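Local coordinates for kirola (Actinidia deliciosa, PDB 4IGV), which is a kiwifruit allergen of the ripening-related (major latex protein) family, related to PR-10 proteins, and probably binds small hydrophobic ligands, at residues G50-F58 with A69-D77; N112-Y120 with P130-T141. All blocks are in the same frame, centred on the assembly; numbering follows the deposited sequence. Where two conformers were deposited one is given.

Overall arrangement
Both contacts use the strongly curved antiparallel sheet of the Bet v 1 fold, and they come in series along the chain: contact 1 is complete before contact 2 begins. Contact 1 pairs neighbouring strands, 55-62 and 65-77, in a hairpin, and takes in the turn leading into the first of them. Contact 2 lays the C-terminal helix 131-145 against strand 112-122, which in the sheet order is separated from strand 65-77 by strands 82-88 and 96-107. Their centres are about 17 Å apart and their nearest atoms about 8 Å, without touching. Contact 1 thus builds part of the sheet, while contact 2 fastens the long helix to another part of it.

Contact 1: G50-F58 with A69-D77; sequences GTVGSVIFF and AKDIVEAID
The F58 ring and the D71 carboxylate cross at about a right angle on one side of the hairpin, their planes 52° apart. F58 CE2 comes 3.5 Å from D71 OD2, which approaches the ring obliquely. I56 CG2 lies over one ring face, 3.6 Å above the plane and shifted toward the rim, while A69 O sits at the edge. On the other side of the hairpin, V55 CG1 packs 3.8 Å from K70 CG.

Paired antiparallel backbones underlie these side chains. I56 and D71 exchange two N-H...O=C bonds, as do F58 and A69. Past V55 the ladder runs on into a type II turn, T51 to S54: V73 N donates to S54 O, and G53 N donates to V73 O at 2.7 Å. G53 has the positive phi (90°) usual at the third position of such a turn. With chi1 at 54°, S54 OG reaches back to T51 O (2.8 Å), which also accepts from S54 N, and it touches V73 CG2 at 3.3 Å. I76 CD1 packs against G50 O, and V52 CG2 slides past I76 CG1.

The turn closes the connection from strand 39-46, which probably corresponds to the glycine-rich loop of Bet v 1 relatives. Strands 39-46 and 82-88 flank the hairpin; V42 and L28 meet I56 and F58, and I76 leans on Y21 and R25 of helix 17-25.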
loop_
_atom_site.group_PDB
_atom_site.type_symbol
_atom_site.label_atom_id
_atom_site.label_comp_id
_atom_site.label_asym_id
_atom_site.label_seq_id
_atom_site.Cartn_x
_atom_site.Cartn_y
_atom_site.Cartn_z
ATOM N N GLY A 50 -12.189 -5.829 1.086
ATOM C CA GLY A 50 -12.829 -4.534 0.845
ATOM C C GLY A 50 -13.661 -3.969 1.982
ATOM O O GLY A 50 -14.381 -2.997 1.787
ATOM N N THR A 51 -13.538 -4.550 3.190
ATOM C CA THR A 51 -14.288 -4.078 4.367
ATOM C C THR A 51 -13.349 -3.579 5.462
ATOM O O THR A 51 -12.250 -4.109 5.657
ATOM C CB THR A 51 -15.147 -5.153 4.924
ATOM O OG1 THR A 51 -14.375 -6.191 5.471
ATOM C CG2 THR A 51 -16.147 -5.646 3.859
ATOM N N VAL A 52 -13.725 -2.548 6.187
ATOM C CA VAL A 52 -13.010 -2.071 7.343
ATOM C C VAL A 52 -12.918 -3.179 8.366
ATOM O O VAL A 52 -13.902 -3.938 8.635
ATOM C CB VAL A 52 -13.666 -0.830 7.916
ATOM C CG1 VAL A 52 -13.077 -0.497 9.305
ATOM C CG2 VAL A 52 -13.548 0.366 6.938
ATOM N N GLY A 53 -11.743 -3.351 8.928
ATOM C CA GLY A 53 -11.446 -4.389 9.851
ATOM C C GLY A 53 -10.948 -5.668 9.313
ATOM O O GLY A 53 -10.527 -6.564 10.079
ATOM N N SER A 54 -10.908 -5.809 7.997
ATOM C CA SER A 54 -10.336 -6.987 7.394
ATOM C C SER A 54 -8.842 -7.039 7.712
ATOM O O SER A 54 -8.153 -5.978 7.889
ATOM C CB SER A 54 -10.579 -7.053 5.885
ATOM O OG SER A 54 -10.147 -5.900 5.170
ATOM N N VAL A 55 -8.306 -8.245 7.799
ATOM C CA VAL A 55 -6.928 -8.456 8.182
ATOM C C VAL A 55 -6.240 -9.211 7.059
ATOM O O VAL A 55 -6.746 -10.257 6.627
ATOM C CB VAL A 55 -6.838 -9.258 9.504
ATOM C CG1 VAL A 55 -5.357 -9.562 9.900
ATOM C CG2 VAL A 55 -7.610 -8.574 10.655
ATOM N N ILE A 56 -5.125 -8.678 6.595
ATOM C CA ILE A 56 -4.471 -9.139 5.394
ATOM C C ILE A 56 -2.989 -9.392 5.694
ATOM O O ILE A 56 -2.290 -8.569 6.327
ATOM C CB ILE A 56 -4.641 -8.163 4.221
ATOM C CG1 ILE A 56 -6.104 -7.915 3.943
ATOM C CG2 ILE A 56 -3.928 -8.702 2.960
ATOM C CD1 ILE A 56 -6.319 -6.809 2.894
ATOM N N PHE A 57 -2.491 -10.528 5.193
ATOM C CA PHE A 57 -1.066 -10.885 5.332
ATOM C C PHE A 57 -0.368 -10.680 3.980
ATOM O O PHE A 57 -0.881 -11.108 2.971
ATOM C CB PHE A 57 -0.959 -12.342 5.769
ATOM C CG PHE A 57 0.458 -12.838 5.984
ATOM C CD1 PHE A 57 1.158 -12.477 7.139
ATOM C CD2 PHE A 57 1.036 -13.696 5.086
ATOM C CE1 PHE A 57 2.434 -12.962 7.347
ATOM C CE2 PHE A 57 2.329 -14.188 5.316
ATOM C CZ PHE A 57 2.989 -13.803 6.479
ATOM N N PHE A 58 0.812 -10.028 4.004
ATOM C CA PHE A 58 1.583 -9.764 2.808
ATOM C C PHE A 58 2.912 -10.463 2.877
ATOM O O PHE A 58 3.610 -10.419 3.905
ATOM C CB PHE A 58 1.834 -8.274 2.661
ATOM C CG PHE A 58 0.603 -7.449 2.452
ATOM C CD1 PHE A 58 0.097 -7.221 1.226
ATOM C CD2 PHE A 58 -0.083 -6.904 3.536
ATOM C CE1 PHE A 58 -1.042 -6.451 1.022
ATOM C CE2 PHE A 58 -1.200 -6.149 3.329
ATOM C CZ PHE A 58 -1.672 -5.917 2.092
ATOM N N ALA A 69 4.240 -8.788 6.420
ATOM C CA ALA A 69 3.486 -7.805 7.214
ATOM C C ALA A 69 2.082 -8.331 7.374
ATOM O O ALA A 69 1.520 -8.953 6.462
ATOM C CB ALA A 69 3.435 -6.490 6.527
ATOM N N LYS A 70 1.496 -8.074 8.524
ATOM C CA LYS A 70 0.080 -8.293 8.718
ATOM C C LYS A 70 -0.526 -6.933 8.975
ATOM O O LYS A 70 -0.081 -6.174 9.853
ATOM C CB LYS A 70 -0.178 -9.206 9.926
ATOM C CG LYS A 70 -1.576 -9.572 10.117
ATOM C CD LYS A 70 -1.804 -10.547 11.277
ATOM C CE LYS A 70 -1.504 -9.942 12.579
ATOM N NZ LYS A 70 -1.944 -10.898 13.658
ATOM N N ASP A 71 -1.567 -6.618 8.219
ATOM C CA ASP A 71 -2.219 -5.313 8.269
ATOM C C ASP A 71 -3.693 -5.439 8.558
ATOM O O ASP A 71 -4.308 -6.464 8.197
ATOM C CB ASP A 71 -2.175 -4.572 6.930
ATOM C CG ASP A 71 -0.810 -4.194 6.452
ATOM O OD1 ASP A 71 0.217 -4.634 6.996
ATOM O OD2 ASP A 71 -0.774 -3.438 5.424
ATOM N N ILE A 72 -4.254 -4.411 9.209
ATOM C CA ILE A 72 -5.696 -4.228 9.322
ATOM C C ILE A 72 -6.122 -3.087 8.415
ATOM O O ILE A 72 -5.417 -2.095 8.262
ATOM C CB ILE A 72 -6.187 -4.006 10.813
ATOM C CG1 ILE A 72 -7.711 -3.862 10.898
ATOM C CG2 ILE A 72 -5.514 -2.816 11.471
ATOM C CD1 ILE A 72 -8.269 -4.092 12.320
ATOM N N VAL A 73 -7.276 -3.240 7.780
ATOM C CA VAL A 73 -7.862 -2.127 7.026
ATOM C C VAL A 73 -8.573 -1.263 8.063
ATOM O O VAL A 73 -9.620 -1.644 8.614
ATOM C CB VAL A 73 -8.802 -2.594 5.969
ATOM C CG1 VAL A 73 -9.475 -1.349 5.311
ATOM C CG2 VAL A 73 -8.059 -3.404 4.883
ATOM N N GLU A 74 -7.990 -0.126 8.408
ATOM C CA GLU A 74 -8.478 0.753 9.469
ATOM C C GLU A 74 -9.593 1.653 8.975
ATOM O O GLU A 74 -10.370 2.122 9.805
ATOM C CB GLU A 74 -7.275 1.595 9.962
ATOM C CG GLU A 74 -7.386 2.848 10.683
ATOM C CD GLU A 74 -5.981 3.258 11.224
ATOM O OE1 GLU A 74 -5.300 2.420 11.856
ATOM O OE2 GLU A 74 -5.654 4.424 11.119
ATOM N N ALA A 75 -9.588 2.022 7.709
ATOM C CA ALA A 75 -10.541 2.982 7.169
ATOM C C ALA A 75 -10.729 2.799 5.706
ATOM O O ALA A 75 -9.789 2.431 4.989
ATOM C CB ALA A 75 -10.047 4.425 7.475
ATOM N N ILE A 76 -11.923 3.107 5.265
ATOM C CA ILE A 76 -12.311 3.168 3.860
ATOM C C ILE A 76 -13.157 4.377 3.630
ATOM O O ILE A 76 -14.058 4.623 4.449
ATOM C CB ILE A 76 -13.077 1.927 3.408
ATOM C CG1 ILE A 76 -12.149 0.737 3.431
ATOM C CG2 ILE A 76 -13.747 2.103 2.015
ATOM C CD1 ILE A 76 -12.773 -0.569 3.050
ATOM N N ASP A 77 -12.871 5.165 2.605
ATOM C CA ASP A 77 -13.748 6.242 2.172
ATOM C C ASP A 77 -14.049 6.022 0.713
ATOM O O ASP A 77 -13.175 6.174 -0.142
ATOM C CB ASP A 77 -13.123 7.590 2.446
ATOM C CG ASP A 77 -14.058 8.715 2.111
ATOM O OD1 ASP A 77 -14.889 8.606 1.199
ATOM O OD2 ASP A 77 -13.974 9.768 2.790
#

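Contact 2: N112-Y120 with P130-T141; sequences NSVTWTFHY and PNTLMNFCIEIT
W116, F118 and Y120 of strand 112-122 meet the long C-terminal helix that the Bet v 1 fold lays across the concave side of its sheet. Strand and helix axes run nearly antiparallel, at 158°, and approach to 9.9 Å. C137 CB lies over the six-membered ring of W116, 3.6 Å from its centroid, in a CH-pi contact, with SG set obliquely beside it. The indole NE1 donates to T141 OG1 at 2.9 Å, a bent bond (133° at the hydrogen) with the oxygen tilted from the ring plane; OG1 in turn donates to C137 O. This relay gives the buried indole N-H a partner and fixes the rotation of the threonine.

M134 is bent at chi2 and chi3, which folds CE over the centre of the F118 ring, 3.8 Å from the centroid, and leaves SD 3.7 Å from W116 CB. P130 O and M134 N lie at that ring's edge. Further along, P130 CD covers a face of Y120, 3.4 Å from CZ, while the phenol OH bonds to E129. Strand 112-122 runs between strands 4-12 and 96-107; F99 meets F118 edge-to-face, the ring of F24 of helix 17-25 meets W116 steeply, nearly at a right angle, and M7 touches M134.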
loop_
_atom_site.group_PDB
_atom_site.type_symbol
_atom_site.label_atom_id
_atom_site.label_comp_id
_atom_site.label_asym_id
_atom_site.label_seq_id
_atom_site.Cartn_x
_atom_site.Cartn_y
_atom_site.Cartn_z
ATOM N N ASN A 112 -6.060 10.922 -13.696
ATOM C CA ASN A 112 -6.132 9.911 -12.684
ATOM C C ASN A 112 -4.802 10.012 -11.940
ATOM O O ASN A 112 -3.731 10.121 -12.573
ATOM C CB ASN A 112 -6.227 8.500 -13.313
ATOM C CG ASN A 112 -7.476 8.286 -14.146
ATOM O OD1 ASN A 112 -8.517 7.918 -13.603
ATOM N ND2 ASN A 112 -7.398 8.568 -15.448
ATOM N N SER A 113 -4.859 9.991 -10.620
ATOM C CA SER A 113 -3.648 9.907 -9.843
ATOM C C SER A 113 -3.834 9.069 -8.605
ATOM O O SER A 113 -4.966 8.840 -8.147
ATOM C CB SER A 113 -3.142 11.269 -9.470
ATOM O OG SER A 113 -4.068 11.879 -8.602
ATOM N N VAL A 114 -2.725 8.615 -8.048
ATOM C CA VAL A 114 -2.684 7.834 -6.810
ATOM C C VAL A 114 -1.777 8.537 -5.830
ATOM O O VAL A 114 -0.624 8.884 -6.195
ATOM C CB VAL A 114 -2.177 6.397 -7.126
ATOM C CG1 VAL A 114 -2.132 5.557 -5.822
ATOM C CG2 VAL A 114 -3.037 5.725 -8.203
ATOM N N THR A 115 -2.279 8.793 -4.635
ATOM C CA THR A 115 -1.476 9.385 -3.618
ATOM C C THR A 115 -1.232 8.370 -2.523
ATOM O O THR A 115 -2.180 7.786 -1.974
ATOM C CB THR A 115 -2.188 10.606 -3.024
ATOM O OG1 THR A 115 -2.341 11.573 -4.063
ATOM C CG2 THR A 115 -1.292 11.264 -1.934
ATOM N N TRP A 116 0.038 8.193 -2.200
ATOM C CA TRP A 116 0.480 7.300 -1.115
ATOM C C TRP A 116 0.910 8.184 0.067
ATOM O O TRP A 116 1.730 9.109 -0.117
ATOM C CB TRP A 116 1.694 6.491 -1.613
ATOM C CG TRP A 116 1.353 5.466 -2.623
ATOM C CD1 TRP A 116 1.400 5.620 -3.959
ATOM C CD2 TRP A 116 1.023 4.092 -2.382
ATOM N NE1 TRP A 116 1.013 4.449 -4.588
ATOM C CE2 TRP A 116 0.846 3.486 -3.629
ATOM C CE3 TRP A 116 0.955 3.315 -1.249
ATOM C CZ2 TRP A 116 0.510 2.149 -3.764
ATOM C CZ3 TRP A 116 0.613 1.988 -1.367
ATOM C CH2 TRP A 116 0.449 1.397 -2.629
ATOM N N THR A 117 0.353 7.938 1.235
ATOM C CA THR A 117 0.709 8.644 2.425
ATOM C C THR A 117 1.121 7.657 3.490
ATOM O O THR A 117 0.366 6.721 3.784
ATOM C CB THR A 117 -0.450 9.547 2.924
ATOM O OG1 THR A 117 -0.845 10.467 1.945
ATOM C CG2 THR A 117 -0.047 10.322 4.205
ATOM N N PHE A 118 2.269 7.874 4.112
ATOM C CA PHE A 118 2.706 7.115 5.269
ATOM C C PHE A 118 2.656 8.000 6.492
ATOM O O PHE A 118 3.103 9.134 6.449
ATOM C CB PHE A 118 4.149 6.643 5.156
ATOM C CG PHE A 118 4.480 5.761 3.980
ATOM C CD1 PHE A 118 3.550 5.081 3.227
ATOM C CD2 PHE A 118 5.830 5.554 3.677
ATOM C CE1 PHE A 118 3.950 4.256 2.188
ATOM C CE2 PHE A 118 6.227 4.726 2.613
ATOM C CZ PHE A 118 5.287 4.067 1.924
ATOM N N HIS A 119 2.108 7.479 7.587
ATOM C CA HIS A 119 2.220 8.133 8.889
ATOM C C HIS A 119 2.867 7.105 9.789
ATOM O O HIS A 119 2.374 5.980 9.925
ATOM C CB HIS A 119 0.854 8.480 9.468
ATOM C CG HIS A 119 0.143 9.581 8.759
ATOM N ND1 HIS A 119 0.450 10.910 8.991
ATOM C CD2 HIS A 119 -0.891 9.582 7.888
ATOM C CE1 HIS A 119 -0.305 11.674 8.216
ATOM N NE2 HIS A 119 -1.131 10.899 7.543
ATOM N N TYR A 120 3.961 7.463 10.435
ATOM C CA TYR A 120 4.709 6.471 11.191
ATOM C C TYR A 120 5.342 7.092 12.417
ATOM O O TYR A 120 5.498 8.323 12.539
ATOM C CB TYR A 120 5.826 5.843 10.315
ATOM C CG TYR A 120 6.756 6.825 9.640
ATOM C CD1 TYR A 120 7.896 7.289 10.302
ATOM C CD2 TYR A 120 6.472 7.347 8.396
ATOM C CE1 TYR A 120 8.703 8.212 9.725
ATOM C CE2 TYR A 120 7.278 8.260 7.815
ATOM C CZ TYR A 120 8.388 8.683 8.475
ATOM O OH TYR A 120 9.283 9.618 7.957
ATOM N N PRO A 130 11.219 6.016 5.714
ATOM C CA PRO A 130 10.879 4.849 4.877
ATOM C C PRO A 130 10.888 5.134 3.379
ATOM O O PRO A 130 9.940 4.782 2.624
ATOM C CB PRO A 130 9.500 4.455 5.397
ATOM C CG PRO A 130 8.920 5.721 5.893
ATOM C CD PRO A 130 10.056 6.515 6.464
ATOM N N ASN A 131 11.982 5.713 2.895
ATOM C CA ASN A 131 12.068 6.009 1.465
ATOM C C ASN A 131 12.046 4.769 0.589
ATOM O O ASN A 131 11.424 4.769 -0.457
ATOM C CB ASN A 131 13.314 6.868 1.158
ATOM C CG ASN A 131 13.161 8.272 1.716
ATOM O OD1 ASN A 131 12.324 9.047 1.234
ATOM N ND2 ASN A 131 13.906 8.584 2.735
ATOM N N THR A 132 12.699 3.711 1.032
ATOM C CA THR A 132 12.761 2.501 0.246
ATOM C C THR A 132 11.367 1.910 0.106
ATOM O O THR A 132 10.989 1.429 -0.949
ATOM C CB THR A 132 13.739 1.458 0.866
ATOM O OG1 THR A 132 15.077 2.012 0.870
ATOM C CG2 THR A 132 13.741 0.183 0.074
ATOM N N LEU A 133 10.556 1.982 1.162
ATOM C CA LEU A 133 9.193 1.468 1.081
ATOM C C LEU A 133 8.321 2.326 0.143
ATOM O O LEU A 133 7.491 1.828 -0.604
ATOM C CB LEU A 133 8.575 1.411 2.497
ATOM C CG LEU A 133 7.235 0.722 2.571
ATOM C CD1 LEU A 133 7.337 -0.799 2.252
ATOM C CD2 LEU A 133 6.530 0.946 3.909
ATOM N N MET A 134 8.521 3.642 0.202
ATOM C CA MET A 134 7.790 4.503 -0.738
ATOM C C MET A 134 8.158 4.200 -2.183
ATOM O O MET A 134 7.273 4.102 -3.031
ATOM C CB MET A 134 7.997 5.991 -0.413
ATOM C CG MET A 134 7.211 6.896 -1.326
ATOM S SD MET A 134 5.395 6.699 -1.191
ATOM C CE MET A 134 5.100 7.602 0.306
ATOM N N ASN A 135 9.436 4.004 -2.461
ATOM C CA ASN A 135 9.865 3.640 -3.813
ATOM C C ASN A 135 9.204 2.354 -4.241
ATOM O O ASN A 135 8.751 2.227 -5.370
ATOM C CB ASN A 135 11.390 3.479 -3.871
ATOM C CG ASN A 135 12.154 4.795 -3.652
ATOM O OD1 ASN A 135 11.627 5.881 -3.909
ATOM N ND2 ASN A 135 13.429 4.684 -3.202
ATOM N N PHE A 136 9.092 1.405 -3.322
ATOM C CA PHE A 136 8.447 0.118 -3.569
ATOM C C PHE A 136 6.986 0.284 -3.971
ATOM O O PHE A 136 6.479 -0.320 -4.892
ATOM C CB PHE A 136 8.718 -0.759 -2.333
ATOM C CG PHE A 136 7.925 -2.037 -2.191
ATOM C CD1 PHE A 136 8.440 -3.261 -2.588
ATOM C CD2 PHE A 136 6.717 -1.995 -1.563
ATOM C CE1 PHE A 136 7.698 -4.429 -2.359
ATOM C CE2 PHE A 136 5.982 -3.143 -1.358
ATOM C CZ PHE A 136 6.503 -4.353 -1.792
ATOM N N CYS A 137 6.266 1.102 -3.198
ATOM C CA CYS A 137 4.868 1.378 -3.465
ATOM C C CYS A 137 4.661 2.062 -4.805
ATOM O O CYS A 137 3.712 1.740 -5.529
ATOM C CB CYS A 137 4.270 2.221 -2.351
ATOM S SG CYS A 137 4.073 1.339 -0.755
ATOM N N ILE A 138 5.525 3.004 -5.136
ATOM C CA ILE A 138 5.424 3.678 -6.422
ATOM C C ILE A 138 5.696 2.687 -7.560
ATOM O O ILE A 138 5.055 2.736 -8.604
ATOM C CB ILE A 138 6.331 4.897 -6.481
ATOM C CG1 ILE A 138 5.852 5.946 -5.444
ATOM C CG2 ILE A 138 6.330 5.508 -7.886
ATOM C CD1 ILE A 138 4.484 6.484 -5.695
ATOM N N GLU A 139 6.627 1.760 -7.323
ATOM C CA GLU A 139 6.969 0.738 -8.336
ATOM C C GLU A 139 5.774 -0.132 -8.579
ATOM O O GLU A 139 5.369 -0.392 -9.711
ATOM C CB GLU A 139 8.115 -0.190 -7.890
ATOM C CG GLU A 139 8.570 -1.036 -9.103
ATOM C CD GLU A 139 9.437 -2.245 -8.822
ATOM O OE1 GLU A 139 10.196 -2.249 -7.824
ATOM O OE2 GLU A 139 9.342 -3.188 -9.665
ATOM N N ILE A 140 5.179 -0.604 -7.491
ATOM C CA ILE A 140 3.953 -1.404 -7.579
ATOM C C ILE A 140 2.900 -0.669 -8.411
ATOM O O ILE A 140 2.272 -1.251 -9.288
ATOM C CB ILE A 140 3.407 -1.812 -6.212
ATOM C CG1 ILE A 140 4.341 -2.850 -5.602
ATOM C CG2 ILE A 140 1.979 -2.352 -6.368
ATOM C CD1 ILE A 140 4.039 -3.058 -4.123
ATOM N N THR A 141 2.745 0.633 -8.145
ATOM C CA THR A 141 1.798 1.444 -8.867
ATOM C C THR A 141 2.101 1.433 -10.373
ATOM O O THR A 141 1.208 1.264 -11.199
ATOM C CB THR A 141 1.834 2.899 -8.339
ATOM O OG1 THR A 141 1.525 2.886 -6.933
ATOM C CG2 THR A 141 0.864 3.809 -9.074
#